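Molybdopterin biosynthesis Mog protein (Mycobacterium tuberculosis, PDB 2G4R) probably binds molybdopterin and acts in the biosynthesis of the molybdenum cofactor. Local coordinates at residues T3-V11 against I28-F37; D47-H56 against T77-V87. One frame throughout, in Å; residues are numbered along the deposited sequence.

Contact 1 (3-11 with 28-37) closes before contact 2 (47-56 with 77-87) opens, so the two follow one another along the chain. Their centres lie about 19 Å apart, on opposite sides of the centre of the chain. Contact 1 sets helix 24-34 on strand 6-11 of the mixed sheet; contact 2 pairs helices 49-60 and 80-87. The strand joins them: Ala6 and Ile8 point to helix 24-34, whereas Val9 touches Ala54 and Val11 meets Asp47, Thr80 and Val51, the last through CG1 at 3.5 Å from Val51 CG2. The helices thus pack on opposite faces of strand 6-11, an alpha/beta/alpha layering within the probable molybdopterin-binding domain.

Contact 1 of 2, residues T3-V11 against I28-F37; sequences TRSARIVVV and IAGWLEQHGF
Arg4 runs past the ring of Phe37: its backbone N lies over one ring face, offset toward the rim, and its carbonyl carbon comes to 3.4 Å from Phe37 CD2. The opposite face of the ring takes Leu32 CD2, so the phenyl group is sandwiched between the incoming chain and the helix that precedes it. A chi1 of -55° puts Phe37 CG beside its own backbone N, with the ring between Leu32 CD2 and the Arg4 backbone. There Leu32 O accepts two backbone bonds, from His35 N and Phe37 N, arriving from opposite faces of its carbonyl plane. Ala6 CB then meets the ring obliquely, 3.5 Å from Phe37 CD2, and touches Leu32 CD1 as well. Two residues on, Ile8 carries the packing against the helix proper. Its CG1 lies 3.7 Å from Ile28 CG2 and also touches Leu32 CD1, the side chains sliding past one another in opposite directions. Ile8 CD1 reaches Ala29 CB at 3.8 Å. The strand and helix segments run nearly antiparallel, 165° apart with axes 9.7 Å from each other, as befits the helix of a beta-alpha-beta crossover laid on its sheet. Strand 6-11 lies between strands 43-45 and 65-69; Ile28 and Leu32 also rest on Ile67, and helix 132-143 flanks helix 24-34 through Val135.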
ATOM      1  N   THR A   3     -15.641  12.053 -22.501  1.00 55.26           N
ATOM      2  CA  THR A   3     -15.786  12.065 -21.005  1.00 54.04           C
ATOM      3  C   THR A   3     -16.628  10.830 -20.553  1.00 53.92           C
ATOM      4  O   THR A   3     -17.845  10.795 -20.788  1.00 55.61           O
ATOM      5  CB  THR A   3     -16.421  13.430 -20.496  1.00 54.35           C
ATOM      6  OG1 THR A   3     -16.084  14.544 -21.349  1.00 52.40           O
ATOM      7  CG2 THR A   3     -15.912  13.756 -19.167  1.00 55.39           C
ATOM      8  N   ARG A   4     -15.988   9.809 -19.955  1.00 52.93           N
ATOM      9  CA  ARG A   4     -16.698   8.587 -19.461  1.00 50.97           C
ATOM     10  C   ARG A   4     -15.869   7.628 -18.541  1.00 48.59           C
ATOM     11  O   ARG A   4     -16.402   7.207 -17.509  1.00 48.71           O
ATOM     12  CB  ARG A   4     -17.308   7.788 -20.641  1.00 51.85           C
ATOM     13  CG  ARG A   4     -17.633   6.289 -20.345  1.00 54.02           C
ATOM     14  CD  ARG A   4     -17.185   5.336 -21.455  1.00 55.36           C
ATOM     15  NE  ARG A   4     -17.835   5.662 -22.722  1.00 65.31           N
ATOM     16  CZ  ARG A   4     -19.068   5.285 -23.089  1.00 69.16           C
ATOM     17  NH1 ARG A   4     -19.844   4.536 -22.300  1.00 68.18           N
ATOM     18  NH2 ARG A   4     -19.532   5.671 -24.273  1.00 67.75           N
ATOM     19  N   SER A   5     -14.621   7.262 -18.891  1.00 45.20           N
ATOM     20  CA  SER A   5     -13.816   6.297 -18.064  1.00 43.28           C
ATOM     21  C   SER A   5     -12.445   6.789 -17.597  1.00 40.44           C
ATOM     22  O   SER A   5     -11.701   7.410 -18.360  1.00 38.54           O
ATOM     23  CB  SER A   5     -13.632   4.959 -18.784  1.00 42.71           C
ATOM     24  OG  SER A   5     -12.672   5.030 -19.824  1.00 46.62           O
ATOM     25  N   ALA A   6     -12.098   6.516 -16.340  1.00 37.94           N
ATOM     26  CA  ALA A   6     -10.877   7.092 -15.787  1.00 36.98           C
ATOM     27  C   ALA A   6     -10.284   6.227 -14.687  1.00 36.09           C
ATOM     28  O   ALA A   6     -10.986   5.359 -14.113  1.00 34.08           O
ATOM     29  CB  ALA A   6     -11.142   8.563 -15.262  1.00 36.78           C
ATOM     30  N   ARG A   7      -8.983   6.443 -14.445  1.00 33.05           N
ATOM     31  CA  ARG A   7      -8.328   6.028 -13.240  1.00 33.74           C
ATOM     32  C   ARG A   7      -7.545   7.148 -12.559  1.00 31.26           C
ATOM     33  O   ARG A   7      -7.048   8.060 -13.201  1.00 29.36           O
ATOM     34  CB  ARG A   7      -7.394   4.901 -13.542  1.00 33.08           C
ATOM     35  CG  ARG A   7      -8.150   3.663 -13.944  1.00 35.55           C
ATOM     36  CD  ARG A   7      -7.304   2.463 -13.968  1.00 39.86           C
ATOM     37  NE  ARG A   7      -8.049   1.248 -14.336  1.00 43.87           N
ATOM     38  CZ  ARG A   7      -7.464   0.067 -14.537  1.00 47.50           C
ATOM     39  NH1 ARG A   7      -6.145  -0.088 -14.349  1.00 44.38           N
ATOM     40  NH2 ARG A   7      -8.201  -0.976 -14.919  1.00 49.55           N
ATOM     41  N   ILE A   8      -7.331   6.942 -11.259  1.00 31.22           N
ATOM     42  CA  ILE A   8      -6.619   7.815 -10.370  1.00 30.01           C
ATOM     43  C   ILE A   8      -5.487   7.038  -9.730  1.00 29.25           C
ATOM     44  O   ILE A   8      -5.678   5.978  -9.134  1.00 26.97           O
ATOM     45  CB  ILE A   8      -7.530   8.318  -9.225  1.00 30.79           C
ATOM     46  CG1 ILE A   8      -8.740   9.057  -9.778  1.00 28.47           C
ATOM     47  CG2 ILE A   8      -6.776   9.280  -8.303  1.00 30.71           C
ATOM     48  CD1 ILE A   8      -9.796   9.320  -8.683  1.00 31.23           C
ATOM     49  N   VAL A   9      -4.298   7.586  -9.847  1.00 27.17           N
ATOM     50  CA  VAL A   9      -3.136   6.966  -9.283  1.00 28.26           C
ATOM     51  C   VAL A   9      -2.495   8.005  -8.391  1.00 27.98           C
ATOM     52  O   VAL A   9      -1.983   9.034  -8.845  1.00 28.72           O
ATOM     53  CB  VAL A   9      -2.202   6.523 -10.406  1.00 28.32           C
ATOM     54  CG1 VAL A   9      -0.916   5.967  -9.836  1.00 30.77           C
ATOM     55  CG2 VAL A   9      -2.944   5.542 -11.366  1.00 28.27           C
ATOM     56  N   VAL A  10      -2.535   7.732  -7.105  1.00 29.91           N
ATOM     57  CA  VAL A  10      -1.880   8.562  -6.104  1.00 29.93           C
ATOM     58  C   VAL A  10      -0.556   7.893  -5.772  1.00 30.40           C
ATOM     59  O   VAL A  10      -0.522   6.708  -5.392  1.00 30.77           O
ATOM     60  CB  VAL A  10      -2.757   8.678  -4.849  1.00 30.52           C
ATOM     61  CG1 VAL A  10      -2.079   9.565  -3.807  1.00 30.53           C
ATOM     62  CG2 VAL A  10      -4.138   9.200  -5.202  1.00 32.60           C
ATOM     63  N   VAL A  11       0.531   8.649  -5.910  1.00 30.68           N
ATOM     64  CA  VAL A  11       1.899   8.143  -5.684  1.00 30.70           C
ATOM     65  C   VAL A  11       2.438   8.592  -4.329  1.00 29.80           C
ATOM     66  O   VAL A  11       2.765   9.755  -4.122  1.00 30.50           O
ATOM     67  CB  VAL A  11       2.874   8.592  -6.814  1.00 29.78           C
ATOM     68  CG1 VAL A  11       4.263   7.839  -6.720  1.00 28.55           C
ATOM     69  CG2 VAL A  11       2.213   8.411  -8.220  1.00 28.56           C
ATOM     70  N   ILE A  28      -9.742  14.291  -6.430  1.00 31.31           N
ATOM     71  CA  ILE A  28      -9.794  13.927  -7.842  1.00 30.69           C
ATOM     72  C   ILE A  28     -11.065  13.104  -8.135  1.00 31.24           C
ATOM     73  O   ILE A  28     -11.754  13.335  -9.130  1.00 30.46           O
ATOM     74  CB  ILE A  28      -8.507  13.160  -8.295  1.00 30.40           C
ATOM     75  CG1 ILE A  28      -7.253  14.003  -8.024  1.00 30.00           C
ATOM     76  CG2 ILE A  28      -8.579  12.794  -9.810  1.00 31.00           C
ATOM     77  CD1 ILE A  28      -5.983  13.221  -8.147  1.00 30.45           C
ATOM     78  N   ALA A  29     -11.393  12.173  -7.243  1.00 31.18           N
ATOM     79  CA  ALA A  29     -12.592  11.328  -7.422  1.00 31.56           C
ATOM     80  C   ALA A  29     -13.868  12.153  -7.480  1.00 31.76           C
ATOM     81  O   ALA A  29     -14.753  11.874  -8.254  1.00 32.21           O
ATOM     82  CB  ALA A  29     -12.661  10.314  -6.337  1.00 31.11           C
ATOM     83  N   GLY A  30     -13.960  13.182  -6.667  1.00 33.13           N
ATOM     84  CA  GLY A  30     -15.143  14.027  -6.628  1.00 33.31           C
ATOM     85  C   GLY A  30     -15.250  14.875  -7.872  1.00 33.30           C
ATOM     86  O   GLY A  30     -16.327  15.030  -8.443  1.00 31.13           O
ATOM     87  N   TRP A  31     -14.121  15.432  -8.299  1.00 34.49           N
ATOM     88  CA  TRP A  31     -14.100  16.242  -9.513  1.00 34.35           C
ATOM     89  C   TRP A  31     -14.480  15.381 -10.739  1.00 34.88           C
ATOM     90  O   TRP A  31     -15.226  15.822 -11.636  1.00 33.73           O
ATOM     91  CB  TRP A  31     -12.741  16.908  -9.664  1.00 34.69           C
ATOM     92  CG  TRP A  31     -12.541  17.767 -10.881  1.00 34.20           C
ATOM     93  CD1 TRP A  31     -12.613  19.123 -10.954  1.00 32.59           C
ATOM     94  CD2 TRP A  31     -12.159  17.313 -12.176  1.00 30.35           C
ATOM     95  NE1 TRP A  31     -12.335  19.545 -12.229  1.00 33.18           N
ATOM     96  CE2 TRP A  31     -12.040  18.451 -12.999  1.00 37.19           C
ATOM     97  CE3 TRP A  31     -11.888  16.059 -12.719  1.00 31.83           C
ATOM     98  CZ2 TRP A  31     -11.690  18.366 -14.336  1.00 34.33           C
ATOM     99  CZ3 TRP A  31     -11.546  15.972 -14.080  1.00 34.08           C
ATOM    100  CH2 TRP A  31     -11.438  17.120 -14.855  1.00 34.64           C
ATOM    101  N   LEU A  32     -13.975  14.157 -10.796  1.00 35.15           N
ATOM    102  CA  LEU A  32     -14.322  13.260 -11.910  1.00 35.56           C
ATOM    103  C   LEU A  32     -15.826  12.971 -11.989  1.00 36.91           C
ATOM    104  O   LEU A  32     -16.415  12.831 -13.090  1.00 35.64           O
ATOM    105  CB  LEU A  32     -13.538  11.967 -11.793  1.00 34.29           C
ATOM    106  CG  LEU A  32     -12.060  12.032 -12.270  1.00 35.04           C
ATOM    107  CD1 LEU A  32     -11.321  10.744 -11.961  1.00 31.63           C
ATOM    108  CD2 LEU A  32     -11.940  12.315 -13.778  1.00 37.23           C
ATOM    109  N   GLU A  33     -16.437  12.865 -10.822  1.00 39.37           N
ATOM    110  CA  GLU A  33     -17.882  12.587 -10.699  1.00 41.00           C
ATOM    111  C   GLU A  33     -18.683  13.767 -11.253  1.00 41.49           C
ATOM    112  O   GLU A  33     -19.719  13.585 -11.876  1.00 39.70           O
ATOM    113  CB  GLU A  33     -18.187  12.326  -9.212  1.00 41.75           C
ATOM    114  CG  GLU A  33     -19.663  12.209  -8.740  1.00 42.12           C
ATOM    115  CD  GLU A  33     -19.795  12.115  -7.169  1.00 46.63           C
ATOM    116  OE1 GLU A  33     -20.967  12.062  -6.695  1.00 64.29           O
ATOM    117  OE2 GLU A  33     -18.752  12.102  -6.412  1.00 56.62           O
ATOM    118  N   GLN A  34     -18.158  14.980 -11.037  1.00 42.40           N
ATOM    119  CA  GLN A  34     -18.744  16.192 -11.543  1.00 44.04           C
ATOM    120  C   GLN A  34     -18.586  16.339 -13.052  1.00 44.37           C
ATOM    121  O   GLN A  34     -19.289  17.147 -13.655  1.00 44.53           O
ATOM    122  CB  GLN A  34     -18.190  17.398 -10.797  1.00 43.05           C
ATOM    123  CG  GLN A  34     -18.358  17.226  -9.278  1.00 48.76           C
ATOM    124  CD  GLN A  34     -18.621  18.525  -8.537  1.00 48.29           C
ATOM    125  OE1 GLN A  34     -19.705  19.140  -8.683  1.00 63.73           O
ATOM    126  NE2 GLN A  34     -17.637  18.961  -7.738  1.00 51.70           N
ATOM    127  N   HIS A  35     -17.695  15.561 -13.671  1.00 44.71           N
ATOM    128  CA  HIS A  35     -17.425  15.702 -15.110  1.00 45.57           C
ATOM    129  C   HIS A  35     -17.748  14.442 -15.937  1.00 45.71           C
ATOM    130  O   HIS A  35     -17.147  14.195 -16.978  1.00 44.42           O
ATOM    131  CB  HIS A  35     -15.962  16.140 -15.327  1.00 45.81           C
ATOM    132  CG  HIS A  35     -15.683  17.539 -14.879  1.00 46.26           C
ATOM    133  ND1 HIS A  35     -15.494  17.879 -13.555  1.00 52.63           N
ATOM    134  CD2 HIS A  35     -15.577  18.696 -15.578  1.00 50.30           C
ATOM    135  CE1 HIS A  35     -15.288  19.183 -13.458  1.00 42.87           C
ATOM    136  NE2 HIS A  35     -15.336  19.700 -14.669  1.00 48.71           N
ATOM    137  N   GLY A  36     -18.708  13.648 -15.484  1.00 46.94           N
ATOM    138  CA  GLY A  36     -19.253  12.575 -16.319  1.00 47.53           C
ATOM    139  C   GLY A  36     -18.557  11.235 -16.215  1.00 48.70           C
ATOM    140  O   GLY A  36     -18.815  10.310 -16.991  1.00 49.33           O
ATOM    141  N   PHE A  37     -17.660  11.114 -15.254  1.00 48.54           N
ATOM    142  CA  PHE A  37     -17.125   9.825 -14.951  1.00 48.74           C
ATOM    143  C   PHE A  37     -17.932   9.374 -13.753  1.00 50.11           C
ATOM    144  O   PHE A  37     -18.845  10.064 -13.283  1.00 51.27           O
ATOM    145  CB  PHE A  37     -15.632   9.940 -14.635  1.00 47.61           C
ATOM    146  CG  PHE A  37     -14.856  10.605 -15.720  1.00 42.39           C
ATOM    147  CD1 PHE A  37     -14.893  11.978 -15.875  1.00 40.15           C
ATOM    148  CD2 PHE A  37     -14.099   9.850 -16.609  1.00 45.50           C
ATOM    149  CE1 PHE A  37     -14.182  12.584 -16.902  1.00 41.96           C
ATOM    150  CE2 PHE A  37     -13.385  10.447 -17.626  1.00 41.77           C
ATOM    151  CZ  PHE A  37     -13.422  11.812 -17.775  1.00 41.07           C
TER

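Contact 2 of 2, residues D47-H56 against T77-V87; sequences DGNPVGEALH and TDTTPEHTVAV
His83 fits its imidazole against the start of helix 49-56, with Gly48 O 3.3 Å above the ring plane and over its centre. This is close packing of a carbonyl on a ring face; the angle at NE2 is poor for a hydrogen bond. Asn49 OD1 approaches the ring edge, 3.6 Å from His83 CE1, with its amide plane almost perpendicular (89°) to the imidazole. At the root of the side chain, Val51 CG1 touches His83 CB at 3.8 Å. Gly52, without a side chain beside His83 ND1, lets the helices come close, their axes 8.9 Å apart at 35°. One turn on, Leu55 CD1 packs on Thr84 CA, and Val87 CG2 sits over the face of the His56 ring in a CH-pi contact, 3.6 Å from its centroid and 15° off the normal. The same methyl also meets Leu55 CB.

At the N-terminal ends, water ties the segments together. Asp47 OD1 accepts from a water at 2.6 Å that donates also to Thr80 OG1 and accepts from Thr79 N at 2.9 Å. A second water lies within bonding distance of Asp47 OD2, Thr77 OG1 and Asp78 OD1, but its two protons cannot serve every acceptor around it; Thr77 OG1 also hydrogen-bonds Ser75 OG. Farther out, Ser13 OG bonds to Asp47 N and Gly70 O to Thr80 OG1, while Thr84 OG1 has both Thr80 O and Asn127 OD1 in reach, the acceptor unsettled. Running in roughly the same direction, the two helices pack side by side on one face of the mixed sheet of this alpha/beta domain: Val51 and Thr80 on strand 6-11, Leu55 on strand 65-69, Thr84 on strand 123-128.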
ATOM      1  N   ASP A  47       6.368   5.187  -4.970  1.00 30.95           N
ATOM      2  CA  ASP A  47       7.179   5.867  -5.985  1.00 33.03           C
ATOM      3  C   ASP A  47       7.930   4.787  -6.764  1.00 33.53           C
ATOM      4  O   ASP A  47       8.229   3.745  -6.236  1.00 30.90           O
ATOM      5  CB  ASP A  47       8.264   6.732  -5.352  1.00 33.73           C
ATOM      6  CG  ASP A  47       7.747   7.955  -4.654  1.00 34.46           C
ATOM      7  OD1 ASP A  47       7.061   8.833  -5.244  1.00 39.48           O
ATOM      8  OD2 ASP A  47       8.122   8.099  -3.473  1.00 40.23           O
ATOM      9  N   GLY A  48       8.184   5.008  -8.029  1.00 34.92           N
ATOM     10  CA  GLY A  48       9.019   4.069  -8.779  1.00 34.38           C
ATOM     11  C   GLY A  48       8.266   3.117  -9.662  1.00 33.64           C
ATOM     12  O   GLY A  48       7.260   3.475 -10.290  1.00 32.59           O
ATOM     13  N   ASN A  49       8.780   1.904  -9.732  1.00 33.25           N
ATOM     14  CA  ASN A  49       8.222   0.913 -10.618  1.00 33.96           C
ATOM     15  C   ASN A  49       6.705   0.765 -10.513  1.00 32.97           C
ATOM     16  O   ASN A  49       6.047   0.590 -11.550  1.00 33.46           O
ATOM     17  CB  ASN A  49       8.947  -0.432 -10.492  1.00 34.20           C
ATOM     18  CG  ASN A  49      10.358  -0.437 -11.170  1.00 38.06           C
ATOM     19  OD1 ASN A  49      10.660   0.345 -12.083  1.00 38.57           O
ATOM     20  ND2 ASN A  49      11.205  -1.357 -10.713  1.00 38.46           N
ATOM     21  N   PRO A  50       6.141   0.784  -9.284  1.00 31.98           N
ATOM     22  CA  PRO A  50       4.667   0.672  -9.111  1.00 31.15           C
ATOM     23  C   PRO A  50       3.887   1.734  -9.888  1.00 30.27           C
ATOM     24  O   PRO A  50       2.748   1.458 -10.296  1.00 30.94           O
ATOM     25  CB  PRO A  50       4.483   0.845  -7.600  1.00 30.63           C
ATOM     26  CG  PRO A  50       5.801   0.333  -7.053  1.00 31.93           C
ATOM     27  CD  PRO A  50       6.822   0.832  -7.975  1.00 32.13           C
ATOM     28  N   VAL A  51       4.521   2.885 -10.155  1.00 31.13           N
ATOM     29  CA  VAL A  51       3.937   3.941 -11.026  1.00 30.74           C
ATOM     30  C   VAL A  51       3.851   3.477 -12.491  1.00 29.43           C
ATOM     31  O   VAL A  51       2.774   3.528 -13.134  1.00 27.39           O
ATOM     32  CB  VAL A  51       4.700   5.283 -10.978  1.00 30.07           C
ATOM     33  CG1 VAL A  51       3.961   6.333 -11.892  1.00 30.95           C
ATOM     34  CG2 VAL A  51       4.850   5.763  -9.533  1.00 31.15           C
ATOM     35  N   GLY A  52       4.996   3.034 -13.024  1.00 30.32           N
ATOM     36  CA  GLY A  52       4.995   2.394 -14.359  1.00 31.13           C
ATOM     37  C   GLY A  52       3.943   1.284 -14.503  1.00 30.58           C
ATOM     38  O   GLY A  52       3.185   1.214 -15.487  1.00 30.55           O
ATOM     39  N   GLU A  53       3.922   0.396 -13.524  1.00 31.11           N
ATOM     40  CA  GLU A  53       2.982  -0.726 -13.503  1.00 31.99           C
ATOM     41  C   GLU A  53       1.549  -0.241 -13.533  1.00 31.49           C
ATOM     42  O   GLU A  53       0.766  -0.718 -14.355  1.00 32.41           O
ATOM     43  CB  GLU A  53       3.199  -1.611 -12.255  1.00 32.60           C
ATOM     44  CG  GLU A  53       2.212  -2.766 -12.157  1.00 32.50           C
ATOM     45  CD  GLU A  53       2.397  -3.622 -10.904  1.00 36.51           C
ATOM     46  OE1 GLU A  53       2.908  -3.103  -9.846  1.00 46.14           O
ATOM     47  OE2 GLU A  53       2.020  -4.814 -11.001  1.00 48.00           O
ATOM     48  N   ALA A  54       1.192   0.712 -12.663  1.00 30.49           N
ATOM     49  CA  ALA A  54      -0.184   1.259 -12.676  1.00 31.15           C
ATOM     50  C   ALA A  54      -0.583   1.964 -14.024  1.00 31.03           C
ATOM     51  O   ALA A  54      -1.680   1.777 -14.564  1.00 31.30           O
ATOM     52  CB  ALA A  54      -0.364   2.191 -11.532  1.00 30.24           C
ATOM     53  N   LEU A  55       0.340   2.707 -14.602  1.00 32.50           N
ATOM     54  CA  LEU A  55       0.056   3.429 -15.828  1.00 31.78           C
ATOM     55  C   LEU A  55      -0.096   2.470 -17.002  1.00 32.49           C
ATOM     56  O   LEU A  55      -1.030   2.590 -17.788  1.00 31.08           O
ATOM     57  CB  LEU A  55       1.119   4.475 -16.100  1.00 31.65           C
ATOM     58  CG  LEU A  55       1.199   5.656 -15.117  1.00 29.47           C
ATOM     59  CD1 LEU A  55       2.272   6.612 -15.591  1.00 33.29           C
ATOM     60  CD2 LEU A  55      -0.080   6.368 -14.965  1.00 29.81           C
ATOM     61  N   HIS A  56       0.821   1.535 -17.135  1.00 34.04           N
ATOM     62  CA  HIS A  56       0.735   0.564 -18.243  1.00 34.91           C
ATOM     63  C   HIS A  56      -0.580  -0.194 -18.152  1.00 36.31           C
ATOM     64  O   HIS A  56      -1.286  -0.348 -19.132  1.00 38.31           O
ATOM     65  CB  HIS A  56       1.923  -0.385 -18.234  1.00 35.84           C
ATOM     66  CG  HIS A  56       3.157   0.180 -18.877  1.00 37.08           C
ATOM     67  ND1 HIS A  56       3.242   0.461 -20.223  1.00 42.97           N
ATOM     68  CD2 HIS A  56       4.362   0.506 -18.352  1.00 37.37           C
ATOM     69  CE1 HIS A  56       4.448   0.919 -20.502  1.00 37.66           C
ATOM     70  NE2 HIS A  56       5.146   0.954 -19.384  1.00 38.18           N
ATOM     71  N   THR A  77      13.371  10.629  -4.299  1.00 39.41           N
ATOM     72  CA  THR A  77      12.418   9.616  -4.648  1.00 39.08           C
ATOM     73  C   THR A  77      11.276  10.003  -5.637  1.00 38.33           C
ATOM     74  O   THR A  77      10.428   9.161  -5.913  1.00 37.37           O
ATOM     75  CB  THR A  77      11.766   9.128  -3.345  1.00 40.95           C
ATOM     76  OG1 THR A  77      11.268  10.261  -2.602  1.00 44.92           O
ATOM     77  CG2 THR A  77      12.784   8.386  -2.506  1.00 43.43           C
ATOM     78  N   ASP A  78      11.239  11.252  -6.124  1.00 35.74           N
ATOM     79  CA  ASP A  78      10.180  11.695  -7.052  1.00 35.52           C
ATOM     80  C   ASP A  78      10.486  11.277  -8.476  1.00 34.63           C
ATOM     81  O   ASP A  78      11.274  11.931  -9.130  1.00 34.96           O
ATOM     82  CB  ASP A  78      10.086  13.219  -7.042  1.00 34.81           C
ATOM     83  CG  ASP A  78       9.594  13.770  -5.747  1.00 33.94           C
ATOM     84  OD1 ASP A  78       8.718  13.176  -5.115  1.00 36.95           O
ATOM     85  OD2 ASP A  78      10.079  14.838  -5.383  1.00 35.13           O
ATOM     86  N   THR A  79       9.892  10.192  -8.953  1.00 33.41           N
ATOM     87  CA  THR A  79      10.108   9.734 -10.321  1.00 33.44           C
ATOM     88  C   THR A  79       8.822   9.578 -11.154  1.00 31.48           C
ATOM     89  O   THR A  79       8.826   8.932 -12.180  1.00 33.12           O
ATOM     90  CB  THR A  79      10.884   8.387 -10.295  1.00 35.21           C
ATOM     91  OG1 THR A  79      10.140   7.433  -9.527  1.00 34.55           O
ATOM     92  CG2 THR A  79      12.268   8.598  -9.651  1.00 37.52           C
ATOM     93  N   THR A  80       7.712  10.189 -10.733  1.00 30.99           N
ATOM     94  CA  THR A  80       6.462  10.095 -11.474  1.00 29.33           C
ATOM     95  C   THR A  80       6.645  10.580 -12.947  1.00 28.81           C
ATOM     96  O   THR A  80       6.161   9.928 -13.869  1.00 28.28           O
ATOM     97  CB  THR A  80       5.280  10.804 -10.723  1.00 29.30           C
ATOM     98  OG1 THR A  80       5.017  10.193  -9.426  1.00 26.18           O
ATOM     99  CG2 THR A  80       4.007  10.754 -11.551  1.00 30.94           C
ATOM    100  N   PRO A  81       7.306  11.729 -13.178  1.00 28.21           N
ATOM    101  CA  PRO A  81       7.426  12.282 -14.564  1.00 30.16           C
ATOM    102  C   PRO A  81       8.168  11.292 -15.479  1.00 29.25           C
ATOM    103  O   PRO A  81       7.754  11.021 -16.584  1.00 29.97           O
ATOM    104  CB  PRO A  81       8.302  13.535 -14.340  1.00 29.79           C
ATOM    105  CG  PRO A  81       8.099  13.895 -12.975  1.00 32.37           C
ATOM    106  CD  PRO A  81       7.971  12.605 -12.222  1.00 28.77           C
ATOM    107  N   GLU A  82       9.236  10.699 -14.968  1.00 30.63           N
ATOM    108  CA  GLU A  82       9.972   9.682 -15.719  1.00 30.94           C
ATOM    109  C   GLU A  82       9.132   8.499 -16.094  1.00 30.48           C
ATOM    110  O   GLU A  82       9.138   8.082 -17.248  1.00 29.96           O
ATOM    111  CB  GLU A  82      11.201   9.187 -14.923  1.00 32.52           C
ATOM    112  CG  GLU A  82      12.363  10.120 -14.861  1.00 36.26           C
ATOM    113  CD  GLU A  82      12.195  11.313 -13.908  1.00 41.34           C
ATOM    114  OE1 GLU A  82      11.252  11.363 -13.080  1.00 42.09           O
ATOM    115  OE2 GLU A  82      13.042  12.229 -14.012  1.00 45.67           O
ATOM    116  N   HIS A  83       8.452   7.902 -15.125  1.00 30.10           N
ATOM    117  CA  HIS A  83       7.561   6.787 -15.414  1.00 30.64           C
ATOM    118  C   HIS A  83       6.409   7.106 -16.377  1.00 31.89           C
ATOM    119  O   HIS A  83       5.994   6.225 -17.147  1.00 31.61           O
ATOM    120  CB  HIS A  83       7.035   6.111 -14.153  1.00 31.09           C
ATOM    121  CG  HIS A  83       8.066   5.301 -13.450  1.00 32.45           C
ATOM    122  ND1 HIS A  83       8.361   3.998 -13.807  1.00 32.86           N
ATOM    123  CD2 HIS A  83       8.933   5.628 -12.464  1.00 32.60           C
ATOM    124  CE1 HIS A  83       9.346   3.551 -13.044  1.00 32.73           C
ATOM    125  NE2 HIS A  83       9.687   4.505 -12.196  1.00 29.05           N
ATOM    126  N   THR A  84       5.892   8.343 -16.310  1.00 31.43           N
ATOM    127  CA  THR A  84       4.810   8.826 -17.171  1.00 30.65           C
ATOM    128  C   THR A  84       5.332   8.994 -18.607  1.00 30.51           C
ATOM    129  O   THR A  84       4.704   8.514 -19.573  1.00 29.75           O
ATOM    130  CB  THR A  84       4.261  10.180 -16.604  1.00 29.97           C
ATOM    131  OG1 THR A  84       3.860  10.002 -15.229  1.00 29.58           O
ATOM    132  CG2 THR A  84       3.094  10.739 -17.398  1.00 33.04           C
ATOM    133  N   VAL A  85       6.445   9.711 -18.741  1.00 30.78           N
ATOM    134  CA  VAL A  85       7.074   9.896 -20.047  1.00 31.84           C
ATOM    135  C   VAL A  85       7.344   8.524 -20.699  1.00 32.71           C
ATOM    136  O   VAL A  85       7.160   8.390 -21.903  1.00 32.29           O
ATOM    137  CB  VAL A  85       8.406  10.671 -19.983  1.00 30.94           C
ATOM    138  CG1 VAL A  85       9.199  10.593 -21.385  1.00 33.30           C
ATOM    139  CG2 VAL A  85       8.187  12.145 -19.565  1.00 34.98           C
ATOM    140  N   ALA A  86       7.765   7.532 -19.913  1.00 32.56           N
ATOM    141  CA  ALA A  86       8.072   6.204 -20.477  1.00 34.09           C
ATOM    142  C   ALA A  86       6.852   5.582 -21.123  1.00 35.15           C
ATOM    143  O   ALA A  86       6.967   4.962 -22.161  1.00 37.06           O
ATOM    144  CB  ALA A  86       8.640   5.241 -19.384  1.00 34.19           C
ATOM    145  N   VAL A  87       5.689   5.735 -20.497  1.00 34.23           N
ATOM    146  CA  VAL A  87       4.442   5.199 -21.006  1.00 33.60           C
ATOM    147  C   VAL A  87       3.860   6.023 -22.160  1.00 33.25           C
ATOM    148  O   VAL A  87       3.205   5.490 -23.047  1.00 32.02           O
ATOM    149  CB  VAL A  87       3.401   5.092 -19.860  1.00 34.10           C
ATOM    150  CG1 VAL A  87       2.076   4.655 -20.348  1.00 37.64           C
ATOM    151  CG2 VAL A  87       3.875   4.099 -18.820  1.00 36.04           C
TER
HETATM  152  O   HOH W   1       7.479   9.086  -7.807  1.00 34.77           O
HETATM  153  O   HOH W   2       8.900  11.148  -3.432  1.00 43.65           O